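Local coordinates for fucolectin-related protein (Streptococcus pneumoniae, PDB 2WMF), which probably hydrolyses fucosylated blood-group antigen carbohydrates of the host, as the catalytic module of a family 98 glycoside hydrolase, at residues K103-A108 / Q138-L143; Y252-E257 / R485-A490; R370-P375 / S412-L417. One frame throughout, in Å; residues are numbered along the deposited sequence.

In the fold
From the N terminus, an eight-stranded parallel beta/alpha barrel comes first. Contact 1 closes a short loop within it, its segments separated by 29 residues that include strand 115-121, and so brings helix 95-111 against the end of helix 130-139. Contact 2 opens next, in the loop between helices 245-249 and 272-283, and closes only at 485-490, tying the barrel to the later, beta-rich part of the chain. Contact 3 is nested inside that long loop, setting residues 370-375 against the loop that follows helix 406-413. Contacts 1 and 3 lie on opposite sides of the chain's centre, their own centres about 46 Å apart; contacts 2 and 3 have centres about 34 Å apart.

Contact 1 of 3, residues K103-A108 / Q138-L143; sequences KMLEEA and QKYSVL
Leu105 lies across the ring of Tyr140, the two residues with most surface buried, where helix 95-111 meets the turn that follows helix 130-139 on the outside of the beta/alpha barrel. Helix 95-111 precedes barrel strand 115-121, while residues 138-143 form the end of helix 130-139 and the turn into the next strand, 143-149. The evidence for a CH-pi contact is direct: Leu105 CB is 3.7 Å from the centroid of the Tyr140 ring and 5° off its normal. Leu105 CD1 lies above the plane and just outside the ring on the CD2-CE2 side, 3.8 Å from Tyr140 CD2, while the other branch, CD2, reaches Leu143 CB at 4.0 Å. CG of Lys139 fills the opposite face, so the ring is held between two aliphatic groups.

Tyr140 is the first residue to depart from helical geometry. Its CG stands anti to the carbonyl carbon (chi1 -64°), which carries the ring toward helix 95-111 and its hydroxyl to Glu106. There Tyr140 OH donates to the anti lone pair of Glu106 OE2 at 2.6 Å, with the acceptor near the ring plane and the carboxylate turned 75° from the ring. Lys139 NZ, 4.2 Å from Glu106 OE2, is beyond a salt bridge but would probably favour the carboxylate's negative charge.

A type I beta turn from Tyr140 to Leu143 follows, closed by Leu143 N to Tyr140 O at 3.2 Å. Arg30 bonds to both Tyr140 O and Leu143 O, and Gln109 of the facing helix accepts from Val142 N, which ties the turn to the helix. The two methyls of Val142 divide between the side chain and backbone of Ala108: CG2 packs on Ala108 CB at 4.0 Å, and CG1 rests 3.7 Å from Ala108 O.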
loop_
_atom_site.group_PDB
_atom_site.type_symbol
_atom_site.label_atom_id
_atom_site.label_comp_id
_atom_site.label_asym_id
_atom_site.label_seq_id
_atom_site.Cartn_x
_atom_site.Cartn_y
_atom_site.Cartn_z
ATOM N N LYS A 103 -5.154 -18.246 22.972
ATOM C CA LYS A 103 -4.534 -19.373 22.251
ATOM C C LYS A 103 -3.449 -18.895 21.296
ATOM O O LYS A 103 -2.351 -19.408 21.278
ATOM C CB LYS A 103 -5.599 -20.196 21.487
ATOM C CG LYS A 103 -5.047 -21.358 20.653
ATOM C CD LYS A 103 -6.121 -21.858 19.683
ATOM C CE LYS A 103 -5.570 -22.826 18.654
ATOM N NZ LYS A 103 -5.549 -24.224 19.164
ATOM N N MET A 104 -3.779 -17.901 20.469
ATOM C CA MET A 104 -2.843 -17.414 19.476
ATOM C C MET A 104 -1.659 -16.653 20.101
ATOM O O MET A 104 -0.522 -16.758 19.636
ATOM C CB MET A 104 -3.578 -16.569 18.423
ATOM C CG MET A 104 -4.590 -17.387 17.641
ATOM S SD MET A 104 -3.973 -18.908 16.878
ATOM C CE MET A 104 -2.542 -18.407 15.935
ATOM N N LEU A 105 -1.941 -15.909 21.164
ATOM C CA LEU A 105 -0.892 -15.218 21.931
ATOM C C LEU A 105 0.096 -16.209 22.557
ATOM O O LEU A 105 1.311 -16.030 22.463
ATOM C CB LEU A 105 -1.494 -14.325 22.997
ATOM C CG LEU A 105 -2.097 -12.979 22.470
ATOM C CD1 LEU A 105 -3.016 -12.357 23.509
ATOM C CD2 LEU A 105 -0.972 -11.994 22.058
ATOM N N GLU A 106 -0.441 -17.264 23.141
ATOM C CA GLU A 106 0.405 -18.317 23.714
ATOM C C GLU A 106 1.349 -18.931 22.674
ATOM O O GLU A 106 2.552 -19.096 22.911
ATOM C CB GLU A 106 -0.470 -19.406 24.351
ATOM C CG GLU A 106 -1.072 -18.990 25.691
ATOM C CD GLU A 106 -0.046 -18.975 26.829
ATOM O OE1 GLU A 106 0.714 -19.949 26.942
ATOM O OE2 GLU A 106 0.016 -17.989 27.576
ATOM N N GLU A 107 0.789 -19.246 21.511
ATOM C CA GLU A 107 1.571 -19.848 20.445
ATOM C C GLU A 107 2.628 -18.855 19.944
ATOM O O GLU A 107 3.797 -19.218 19.776
ATOM C CB GLU A 107 0.614 -20.308 19.357
ATOM C CG GLU A 107 1.173 -21.179 18.350
ATOM C CD GLU A 107 0.106 -21.561 17.321
ATOM O OE1 GLU A 107 -1.115 -21.510 17.640
ATOM O OE2 GLU A 107 0.499 -21.913 16.194
ATOM N N ALA A 108 2.226 -17.602 19.690
ATOM C CA ALA A 108 3.185 -16.581 19.235
ATOM C C ALA A 108 4.302 -16.345 20.257
ATOM O O ALA A 108 5.497 -16.155 19.888
ATOM C CB ALA A 108 2.477 -15.242 18.899
ATOM N N GLN A 138 0.574 -6.774 29.427
ATOM C CA GLN A 138 1.416 -7.088 30.586
ATOM C C GLN A 138 2.022 -8.478 30.437
ATOM O O GLN A 138 3.180 -8.713 30.794
ATOM C CB GLN A 138 0.599 -7.039 31.871
ATOM C CG GLN A 138 0.149 -5.686 32.275
ATOM C CD GLN A 138 -0.696 -5.761 33.543
ATOM O OE1 GLN A 138 -0.212 -6.275 34.569
ATOM N NE2 GLN A 138 -1.967 -5.292 33.484
ATOM N N LYS A 139 1.228 -9.412 29.952
ATOM C CA LYS A 139 1.621 -10.802 29.915
ATOM C C LYS A 139 2.491 -11.201 28.725
ATOM O O LYS A 139 3.323 -12.106 28.838
ATOM C CB LYS A 139 0.373 -11.655 29.958
ATOM C CG LYS A 139 0.693 -13.144 29.976
ATOM C CD LYS A 139 -0.403 -13.976 30.590
ATOM C CE LYS A 139 0.063 -15.435 30.669
ATOM N NZ LYS A 139 -1.010 -16.291 31.247
ATOM N N TYR A 140 2.255 -10.570 27.560
ATOM C CA TYR A 140 2.835 -11.025 26.307
ATOM C C TYR A 140 3.735 -9.953 25.672
ATOM O O TYR A 140 3.235 -8.964 25.099
ATOM C CB TYR A 140 1.712 -11.399 25.328
ATOM C CG TYR A 140 0.866 -12.567 25.788
ATOM C CD1 TYR A 140 1.407 -13.867 25.811
ATOM C CD2 TYR A 140 -0.425 -12.378 26.293
ATOM C CE1 TYR A 140 0.669 -14.937 26.247
ATOM C CE2 TYR A 140 -1.188 -13.472 26.749
ATOM C CZ TYR A 140 -0.607 -14.747 26.727
ATOM O OH TYR A 140 -1.328 -15.823 27.159
ATOM N N SER A 141 5.047 -10.177 25.719
ATOM C CA SER A 141 5.995 -9.278 25.065
ATOM C C SER A 141 5.828 -9.288 23.521
ATOM O O SER A 141 6.189 -8.321 22.858
ATOM C CB SER A 141 7.456 -9.625 25.444
ATOM O OG SER A 141 7.838 -10.889 24.979
ATOM N N VAL A 142 5.324 -10.396 22.978
ATOM C CA VAL A 142 5.097 -10.481 21.500
ATOM C C VAL A 142 3.900 -9.641 21.028
ATOM O O VAL A 142 3.762 -9.419 19.831
ATOM C CB VAL A 142 4.921 -11.930 20.971
ATOM C CG1 VAL A 142 6.204 -12.761 21.182
ATOM C CG2 VAL A 142 3.718 -12.593 21.561
ATOM N N LEU A 143 3.042 -9.201 21.939
ATOM C CA LEU A 143 1.868 -8.415 21.549
ATOM C C LEU A 143 2.326 -6.979 21.272
ATOM O O LEU A 143 2.606 -6.233 22.181
ATOM C CB LEU A 143 0.778 -8.464 22.611
ATOM C CG LEU A 143 -0.498 -7.667 22.292
ATOM C CD1 LEU A 143 -1.079 -8.084 20.896
ATOM C CD2 LEU A 143 -1.574 -7.726 23.412
#

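Contact 2 of 3, residues Y252-E257 / R485-A490; sequences YTNTFE and RTDKTA
Phe256 CE2 lies over one face of the Arg485 guanidinium, 3.7 Å above its plane and displaced toward the rim, with ring and guanidinium planes 80° apart. The Phe256 ring in turn carries the CG2 methyl of its neighbour Thr255 over the centre of one face. That methyl also meets the arginine stem, Thr255 CG2 to Arg485 CD being 3.9 Å, while Arg485 NH1 bonds to His465. The third flat group is the amide of Asn254. A chi1 of -162° swings it away from its own backbone N, so that Asn254 ND2 donates to Thr489 OG1 at 3.0 Å and 154°, the acceptor lying in the amide plane.

Asn254 opens a type II beta turn to Glu257 in a loop of the beta/alpha barrel, and Asp487 caps the helix starting at Thr489, so turn and helix start join the barrel to the C-terminal part. Asp487 OD1 takes Thr489 OG1 through its syn lone pair at 2.6 Å and also accepts from Thr489 N. One water donates to Asn254 OD1 at 2.8 Å, lies 2.7 Å from Thr255 OG1 and accepts from Lys488 N at 3.0 Å; a second joins Thr255 OG1 to Lys488 NZ.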
loop_
_atom_site.group_PDB
_atom_site.type_symbol
_atom_site.label_atom_id
_atom_site.label_comp_id
_atom_site.label_asym_id
_atom_site.label_seq_id
_atom_site.Cartn_x
_atom_site.Cartn_y
_atom_site.Cartn_z
ATOM N N TYR A 252 -14.059 -6.883 -12.392
ATOM C CA TYR A 252 -13.006 -7.338 -13.243
ATOM C C TYR A 252 -12.729 -8.818 -13.025
ATOM O O TYR A 252 -12.999 -9.352 -11.962
ATOM C CB TYR A 252 -11.742 -6.505 -12.999
ATOM C CG TYR A 252 -11.803 -5.044 -13.349
ATOM C CD1 TYR A 252 -12.787 -4.529 -14.178
ATOM C CD2 TYR A 252 -10.804 -4.176 -12.925
ATOM C CE1 TYR A 252 -12.797 -3.192 -14.522
ATOM C CE2 TYR A 252 -10.801 -2.847 -13.269
ATOM C CZ TYR A 252 -11.812 -2.369 -14.074
ATOM O OH TYR A 252 -11.831 -1.061 -14.437
ATOM N N THR A 253 -12.149 -9.455 -14.037
ATOM C CA THR A 253 -11.880 -10.900 -14.050
ATOM C C THR A 253 -10.436 -11.173 -14.506
ATOM O O THR A 253 -9.503 -10.580 -13.964
ATOM C CB THR A 253 -12.978 -11.645 -14.832
ATOM O OG1 THR A 253 -13.083 -11.094 -16.148
ATOM C CG2 THR A 253 -14.289 -11.522 -14.079
ATOM N N ASN A 254 -10.222 -11.984 -15.539
ATOM C CA ASN A 254 -8.870 -12.159 -16.079
ATOM C C ASN A 254 -8.312 -10.829 -16.569
ATOM O O ASN A 254 -9.069 -9.937 -16.993
ATOM C CB ASN A 254 -8.901 -13.185 -17.210
ATOM C CG ASN A 254 -7.538 -13.758 -17.536
ATOM O OD1 ASN A 254 -6.543 -13.455 -16.871
ATOM N ND2 ASN A 254 -7.486 -14.579 -18.579
ATOM N N THR A 255 -6.996 -10.666 -16.571
ATOM C CA THR A 255 -6.420 -9.377 -16.960
ATOM C C THR A 255 -6.938 -8.950 -18.354
ATOM O O THR A 255 -6.846 -9.717 -19.323
ATOM C CB THR A 255 -4.873 -9.437 -16.984
ATOM O OG1 THR A 255 -4.445 -10.298 -15.933
ATOM C CG2 THR A 255 -4.261 -8.033 -16.816
ATOM N N PHE A 256 -7.432 -7.702 -18.403
ATOM C CA PHE A 256 -7.970 -7.051 -19.602
ATOM C C PHE A 256 -9.327 -7.579 -20.123
ATOM O O PHE A 256 -9.874 -7.058 -21.102
ATOM C CB PHE A 256 -6.965 -7.061 -20.740
ATOM C CG PHE A 256 -5.553 -6.654 -20.336
ATOM C CD1 PHE A 256 -5.352 -5.411 -19.737
ATOM C CD2 PHE A 256 -4.462 -7.449 -20.629
ATOM C CE1 PHE A 256 -4.098 -5.016 -19.351
ATOM C CE2 PHE A 256 -3.180 -7.034 -20.285
ATOM C CZ PHE A 256 -2.995 -5.806 -19.648
ATOM N N GLU A 257 -9.856 -8.595 -19.475
ATOM C CA GLU A 257 -11.069 -9.292 -19.944
ATOM C C GLU A 257 -12.325 -8.509 -19.600
ATOM O O GLU A 257 -12.446 -7.894 -18.532
ATOM C CB GLU A 257 -11.117 -10.692 -19.331
ATOM C CG GLU A 257 -12.321 -11.558 -19.691
ATOM C CD GLU A 257 -12.229 -12.896 -18.987
ATOM O OE1 GLU A 257 -12.227 -12.955 -17.721
ATOM O OE2 GLU A 257 -12.163 -13.895 -19.712
ATOM N N ARG A 485 3.712 -10.285 -13.674
ATOM C CA ARG A 485 2.288 -10.528 -13.746
ATOM C C ARG A 485 2.121 -11.938 -14.276
ATOM O O ARG A 485 2.475 -12.195 -15.420
ATOM C CB ARG A 485 1.575 -9.524 -14.665
ATOM C CG ARG A 485 0.046 -9.730 -14.689
ATOM C CD ARG A 485 -0.663 -8.836 -15.673
ATOM N NE ARG A 485 -0.481 -9.318 -17.038
ATOM C CZ ARG A 485 -0.115 -8.581 -18.072
ATOM N NH1 ARG A 485 0.048 -7.263 -17.956
ATOM N NH2 ARG A 485 0.065 -9.172 -19.264
ATOM N N THR A 486 1.540 -12.811 -13.470
ATOM C CA THR A 486 1.262 -14.187 -13.917
ATOM C C THR A 486 -0.004 -14.182 -14.792
ATOM O O THR A 486 -0.897 -13.350 -14.586
ATOM C CB THR A 486 1.086 -15.150 -12.724
ATOM O OG1 THR A 486 -0.084 -14.763 -11.955
ATOM C CG2 THR A 486 2.339 -15.202 -11.878
ATOM N N ASP A 487 -0.099 -15.130 -15.727
ATOM C CA ASP A 487 -1.306 -15.328 -16.518
ATOM C C ASP A 487 -2.377 -16.013 -15.644
ATOM O O ASP A 487 -2.150 -17.108 -15.099
ATOM C CB ASP A 487 -0.963 -16.200 -17.732
ATOM C CG ASP A 487 -2.145 -16.482 -18.624
ATOM O OD1 ASP A 487 -3.180 -15.793 -18.478
ATOM O OD2 ASP A 487 -2.000 -17.382 -19.487
ATOM N N LYS A 488 -3.534 -15.350 -15.494
ATOM C CA LYS A 488 -4.614 -15.846 -14.642
ATOM C C LYS A 488 -5.611 -16.708 -15.425
ATOM O O LYS A 488 -6.644 -17.113 -14.885
ATOM C CB LYS A 488 -5.383 -14.678 -14.014
ATOM C CG LYS A 488 -4.504 -13.582 -13.276
ATOM C CD LYS A 488 -3.669 -14.225 -12.186
ATOM C CE LYS A 488 -2.854 -13.216 -11.389
ATOM N NZ LYS A 488 -1.953 -12.347 -12.200
ATOM N N THR A 489 -5.327 -16.947 -16.708
ATOM C CA THR A 489 -6.253 -17.694 -17.573
ATOM C C THR A 489 -6.589 -19.095 -17.017
ATOM O O THR A 489 -7.775 -19.477 -16.989
ATOM C CB THR A 489 -5.671 -17.819 -19.041
ATOM O OG1 THR A 489 -5.416 -16.511 -19.583
ATOM C CG2 THR A 489 -6.649 -18.574 -19.927
ATOM N N ALA A 490 -5.588 -19.854 -16.559
ATOM C CA ALA A 490 -5.872 -21.204 -16.048
ATOM C C ALA A 490 -6.901 -21.180 -14.898
ATOM O O ALA A 490 -7.846 -21.973 -14.858
ATOM C CB ALA A 490 -4.608 -21.914 -15.622
HETATM O O HOH W 1 -3.857 -12.760 -16.905
HETATM O O HOH W 2 -3.493 -10.163 -13.226
#

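Contact 3 of 3, residues R370-P375 / S412-L417; sequences RYHILP and SLYPKL
Arg370 grips the backbone carbonyl of Tyr414 side-on with two nitrogens. Its side chain leaves the main chain pointing away from its own N (chi1 -178°) and runs extended to NE, which delivers the guanidinium alongside the loop that follows helix 406-413. Arg370 NE donates to Tyr414 O at 2.8 Å and 158°; the bond from Arg370 NH2 to the same oxygen is longer, 3.1 Å. Both meet it in the guanidinium plane, while Lys416 N lies over one face of the group. At the other end of the residue a water donates to both Arg370 O and Pro415 O.

Tyr371 turns a ring edge toward the face of Tyr414, an offset edge-to-face pair with centroids 5.6 Å apart and planes at 72°. Its own CA also sits over that face, and its hydroxyl bonds to Asn411, in helix 406-413. His372 approaches with its imidazole edge, His372 CD2 to Tyr414 CE1 being 4.1 Å, and bonds through ND1 to Gln425. Leu374 comes in on the same side of the Tyr414 ring as Tyr371 and His372: its CD2 is 3.5 Å from Tyr414 OH and also touches the ring at CE2. Beyond the contact, Leu374 O accepts from Ser224 on barrel helix 219-231, so this loop of the C-terminal region reaches the beta/alpha barrel as well.

A second water donates to Tyr371 O at 2.7 Å and lies 2.6 Å from Tyr414 OH, which is also hydrogen-bonded to the backbone N of Lys336 and of Ala337. Both the backbone carbonyl and the phenol oxygen of this buried tyrosine thus have hydrogen-bond partners. The two donors on Tyr414 O probably polarise that carbonyl and, coming from one planar group, restrict the guanidinium's rotation.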
loop_
_atom_site.group_PDB
_atom_site.type_symbol
_atom_site.label_atom_id
_atom_site.label_comp_id
_atom_site.label_asym_id
_atom_site.label_seq_id
_atom_site.Cartn_x
_atom_site.Cartn_y
_atom_site.Cartn_z
ATOM N N ARG A 370 3.620 14.929 -10.836
ATOM C CA ARG A 370 4.027 16.332 -10.800
ATOM C C ARG A 370 3.781 17.024 -9.452
ATOM O O ARG A 370 4.526 17.932 -9.066
ATOM C CB ARG A 370 3.312 17.106 -11.925
ATOM C CG ARG A 370 3.685 18.580 -12.021
ATOM C CD ARG A 370 3.086 19.137 -13.296
ATOM N NE ARG A 370 3.287 20.568 -13.428
ATOM C CZ ARG A 370 2.995 21.258 -14.523
ATOM N NH1 ARG A 370 2.445 20.635 -15.564
ATOM N NH2 ARG A 370 3.193 22.562 -14.568
ATOM N N TYR A 371 2.695 16.656 -8.776
ATOM C CA TYR A 371 2.244 17.346 -7.559
ATOM C C TYR A 371 2.442 16.451 -6.321
ATOM O O TYR A 371 2.046 16.830 -5.231
ATOM C CB TYR A 371 0.750 17.723 -7.683
ATOM C CG TYR A 371 0.366 18.241 -9.060
ATOM C CD1 TYR A 371 0.519 19.588 -9.395
ATOM C CD2 TYR A 371 -0.101 17.372 -10.047
ATOM C CE1 TYR A 371 0.225 20.064 -10.676
ATOM C CE2 TYR A 371 -0.402 17.844 -11.349
ATOM C CZ TYR A 371 -0.246 19.171 -11.645
ATOM O OH TYR A 371 -0.590 19.578 -12.923
ATOM N N HIS A 372 3.041 15.275 -6.501
ATOM C CA HIS A 372 3.095 14.261 -5.459
ATOM C C HIS A 372 1.659 13.948 -5.021
ATOM O O HIS A 372 0.737 14.188 -5.782
ATOM C CB HIS A 372 3.958 14.749 -4.276
ATOM C CG HIS A 372 5.252 15.366 -4.706
ATOM N ND1 HIS A 372 6.318 14.604 -5.127
ATOM C CD2 HIS A 372 5.639 16.662 -4.809
ATOM C CE1 HIS A 372 7.302 15.408 -5.510
ATOM N NE2 HIS A 372 6.929 16.663 -5.306
ATOM N N ILE A 373 1.484 13.429 -3.819
ATOM C CA ILE A 373 0.162 13.477 -3.142
ATOM C C ILE A 373 0.003 14.910 -2.577
ATOM O O ILE A 373 0.841 15.380 -1.774
ATOM C CB ILE A 373 0.050 12.455 -1.993
ATOM C CG1 ILE A 373 -0.056 11.030 -2.563
ATOM C CG2 ILE A 373 -1.143 12.761 -1.102
ATOM C CD1 ILE A 373 0.254 9.924 -1.528
ATOM N N LEU A 374 -1.022 15.631 -3.021
ATOM C CA LEU A 374 -1.312 16.974 -2.487
ATOM C C LEU A 374 -1.950 16.800 -1.077
ATOM O O LEU A 374 -2.975 16.133 -0.940
ATOM C CB LEU A 374 -2.265 17.718 -3.415
ATOM C CG LEU A 374 -1.659 18.450 -4.592
ATOM C CD1 LEU A 374 -2.734 18.901 -5.590
ATOM C CD2 LEU A 374 -0.882 19.696 -4.052
ATOM N N PRO A 375 -1.298 17.286 -0.013
ATOM C CA PRO A 375 -1.894 17.115 1.322
ATOM C C PRO A 375 -3.228 17.848 1.495
ATOM O O PRO A 375 -3.389 19.013 1.036
ATOM C CB PRO A 375 -0.825 17.718 2.258
ATOM C CG PRO A 375 0.454 17.684 1.470
ATOM C CD PRO A 375 -0.003 17.995 0.070
ATOM N N SER A 412 1.531 26.647 -11.817
ATOM C CA SER A 412 2.414 27.789 -11.564
ATOM C C SER A 412 3.320 27.577 -10.332
ATOM O O SER A 412 4.308 28.289 -10.158
ATOM C CB SER A 412 1.625 29.104 -11.438
ATOM O OG SER A 412 1.017 29.271 -10.178
ATOM N N LEU A 413 2.935 26.617 -9.492
ATOM C CA LEU A 413 3.665 26.262 -8.289
ATOM C C LEU A 413 4.526 25.004 -8.407
ATOM O O LEU A 413 5.593 24.927 -7.803
ATOM C CB LEU A 413 2.700 26.116 -7.093
ATOM C CG LEU A 413 1.770 27.258 -6.751
ATOM C CD1 LEU A 413 0.883 26.841 -5.580
ATOM C CD2 LEU A 413 2.574 28.518 -6.402
ATOM N N TYR A 414 4.033 24.008 -9.149
ATOM C CA TYR A 414 4.722 22.757 -9.347
ATOM C C TYR A 414 5.141 22.712 -10.816
ATOM O O TYR A 414 4.311 22.501 -11.680
ATOM C CB TYR A 414 3.768 21.587 -9.074
ATOM C CG TYR A 414 3.412 21.390 -7.625
ATOM C CD1 TYR A 414 4.176 20.550 -6.814
ATOM C CD2 TYR A 414 2.294 21.997 -7.065
ATOM C CE1 TYR A 414 3.836 20.333 -5.475
ATOM C CE2 TYR A 414 1.966 21.783 -5.714
ATOM C CZ TYR A 414 2.746 20.941 -4.932
ATOM O OH TYR A 414 2.432 20.771 -3.577
ATOM N N PRO A 415 6.426 22.904 -11.106
ATOM C CA PRO A 415 6.846 22.837 -12.507
ATOM C C PRO A 415 6.675 21.468 -13.143
ATOM O O PRO A 415 6.702 20.431 -12.457
ATOM C CB PRO A 415 8.324 23.173 -12.448
ATOM C CG PRO A 415 8.705 23.045 -11.080
ATOM C CD PRO A 415 7.533 23.253 -10.211
ATOM N N LYS A 416 6.500 21.481 -14.454
ATOM C CA LYS A 416 6.403 20.234 -15.222
ATOM C C LYS A 416 7.813 19.652 -15.343
ATOM O O LYS A 416 8.758 20.367 -15.748
ATOM C CB LYS A 416 5.776 20.491 -16.609
ATOM C CG LYS A 416 5.386 19.199 -17.342
ATOM C CD LYS A 416 4.801 19.511 -18.707
ATOM C CE LYS A 416 4.565 18.267 -19.486
ATOM N NZ LYS A 416 3.816 18.494 -20.762
ATOM N N LEU A 417 7.950 18.384 -14.956
ATOM C CA LEU A 417 9.264 17.753 -14.862
ATOM C C LEU A 417 9.579 16.680 -15.894
ATOM O O LEU A 417 10.724 16.248 -15.993
ATOM C CB LEU A 417 9.483 17.143 -13.469
ATOM C CG LEU A 417 9.284 18.080 -12.280
ATOM C CD1 LEU A 417 9.584 17.407 -10.929
ATOM C CD2 LEU A 417 10.136 19.385 -12.456
HETATM O O HOH W 3 6.721 19.485 -9.807
HETATM O O HOH W 4 2.786 18.235 -2.995
#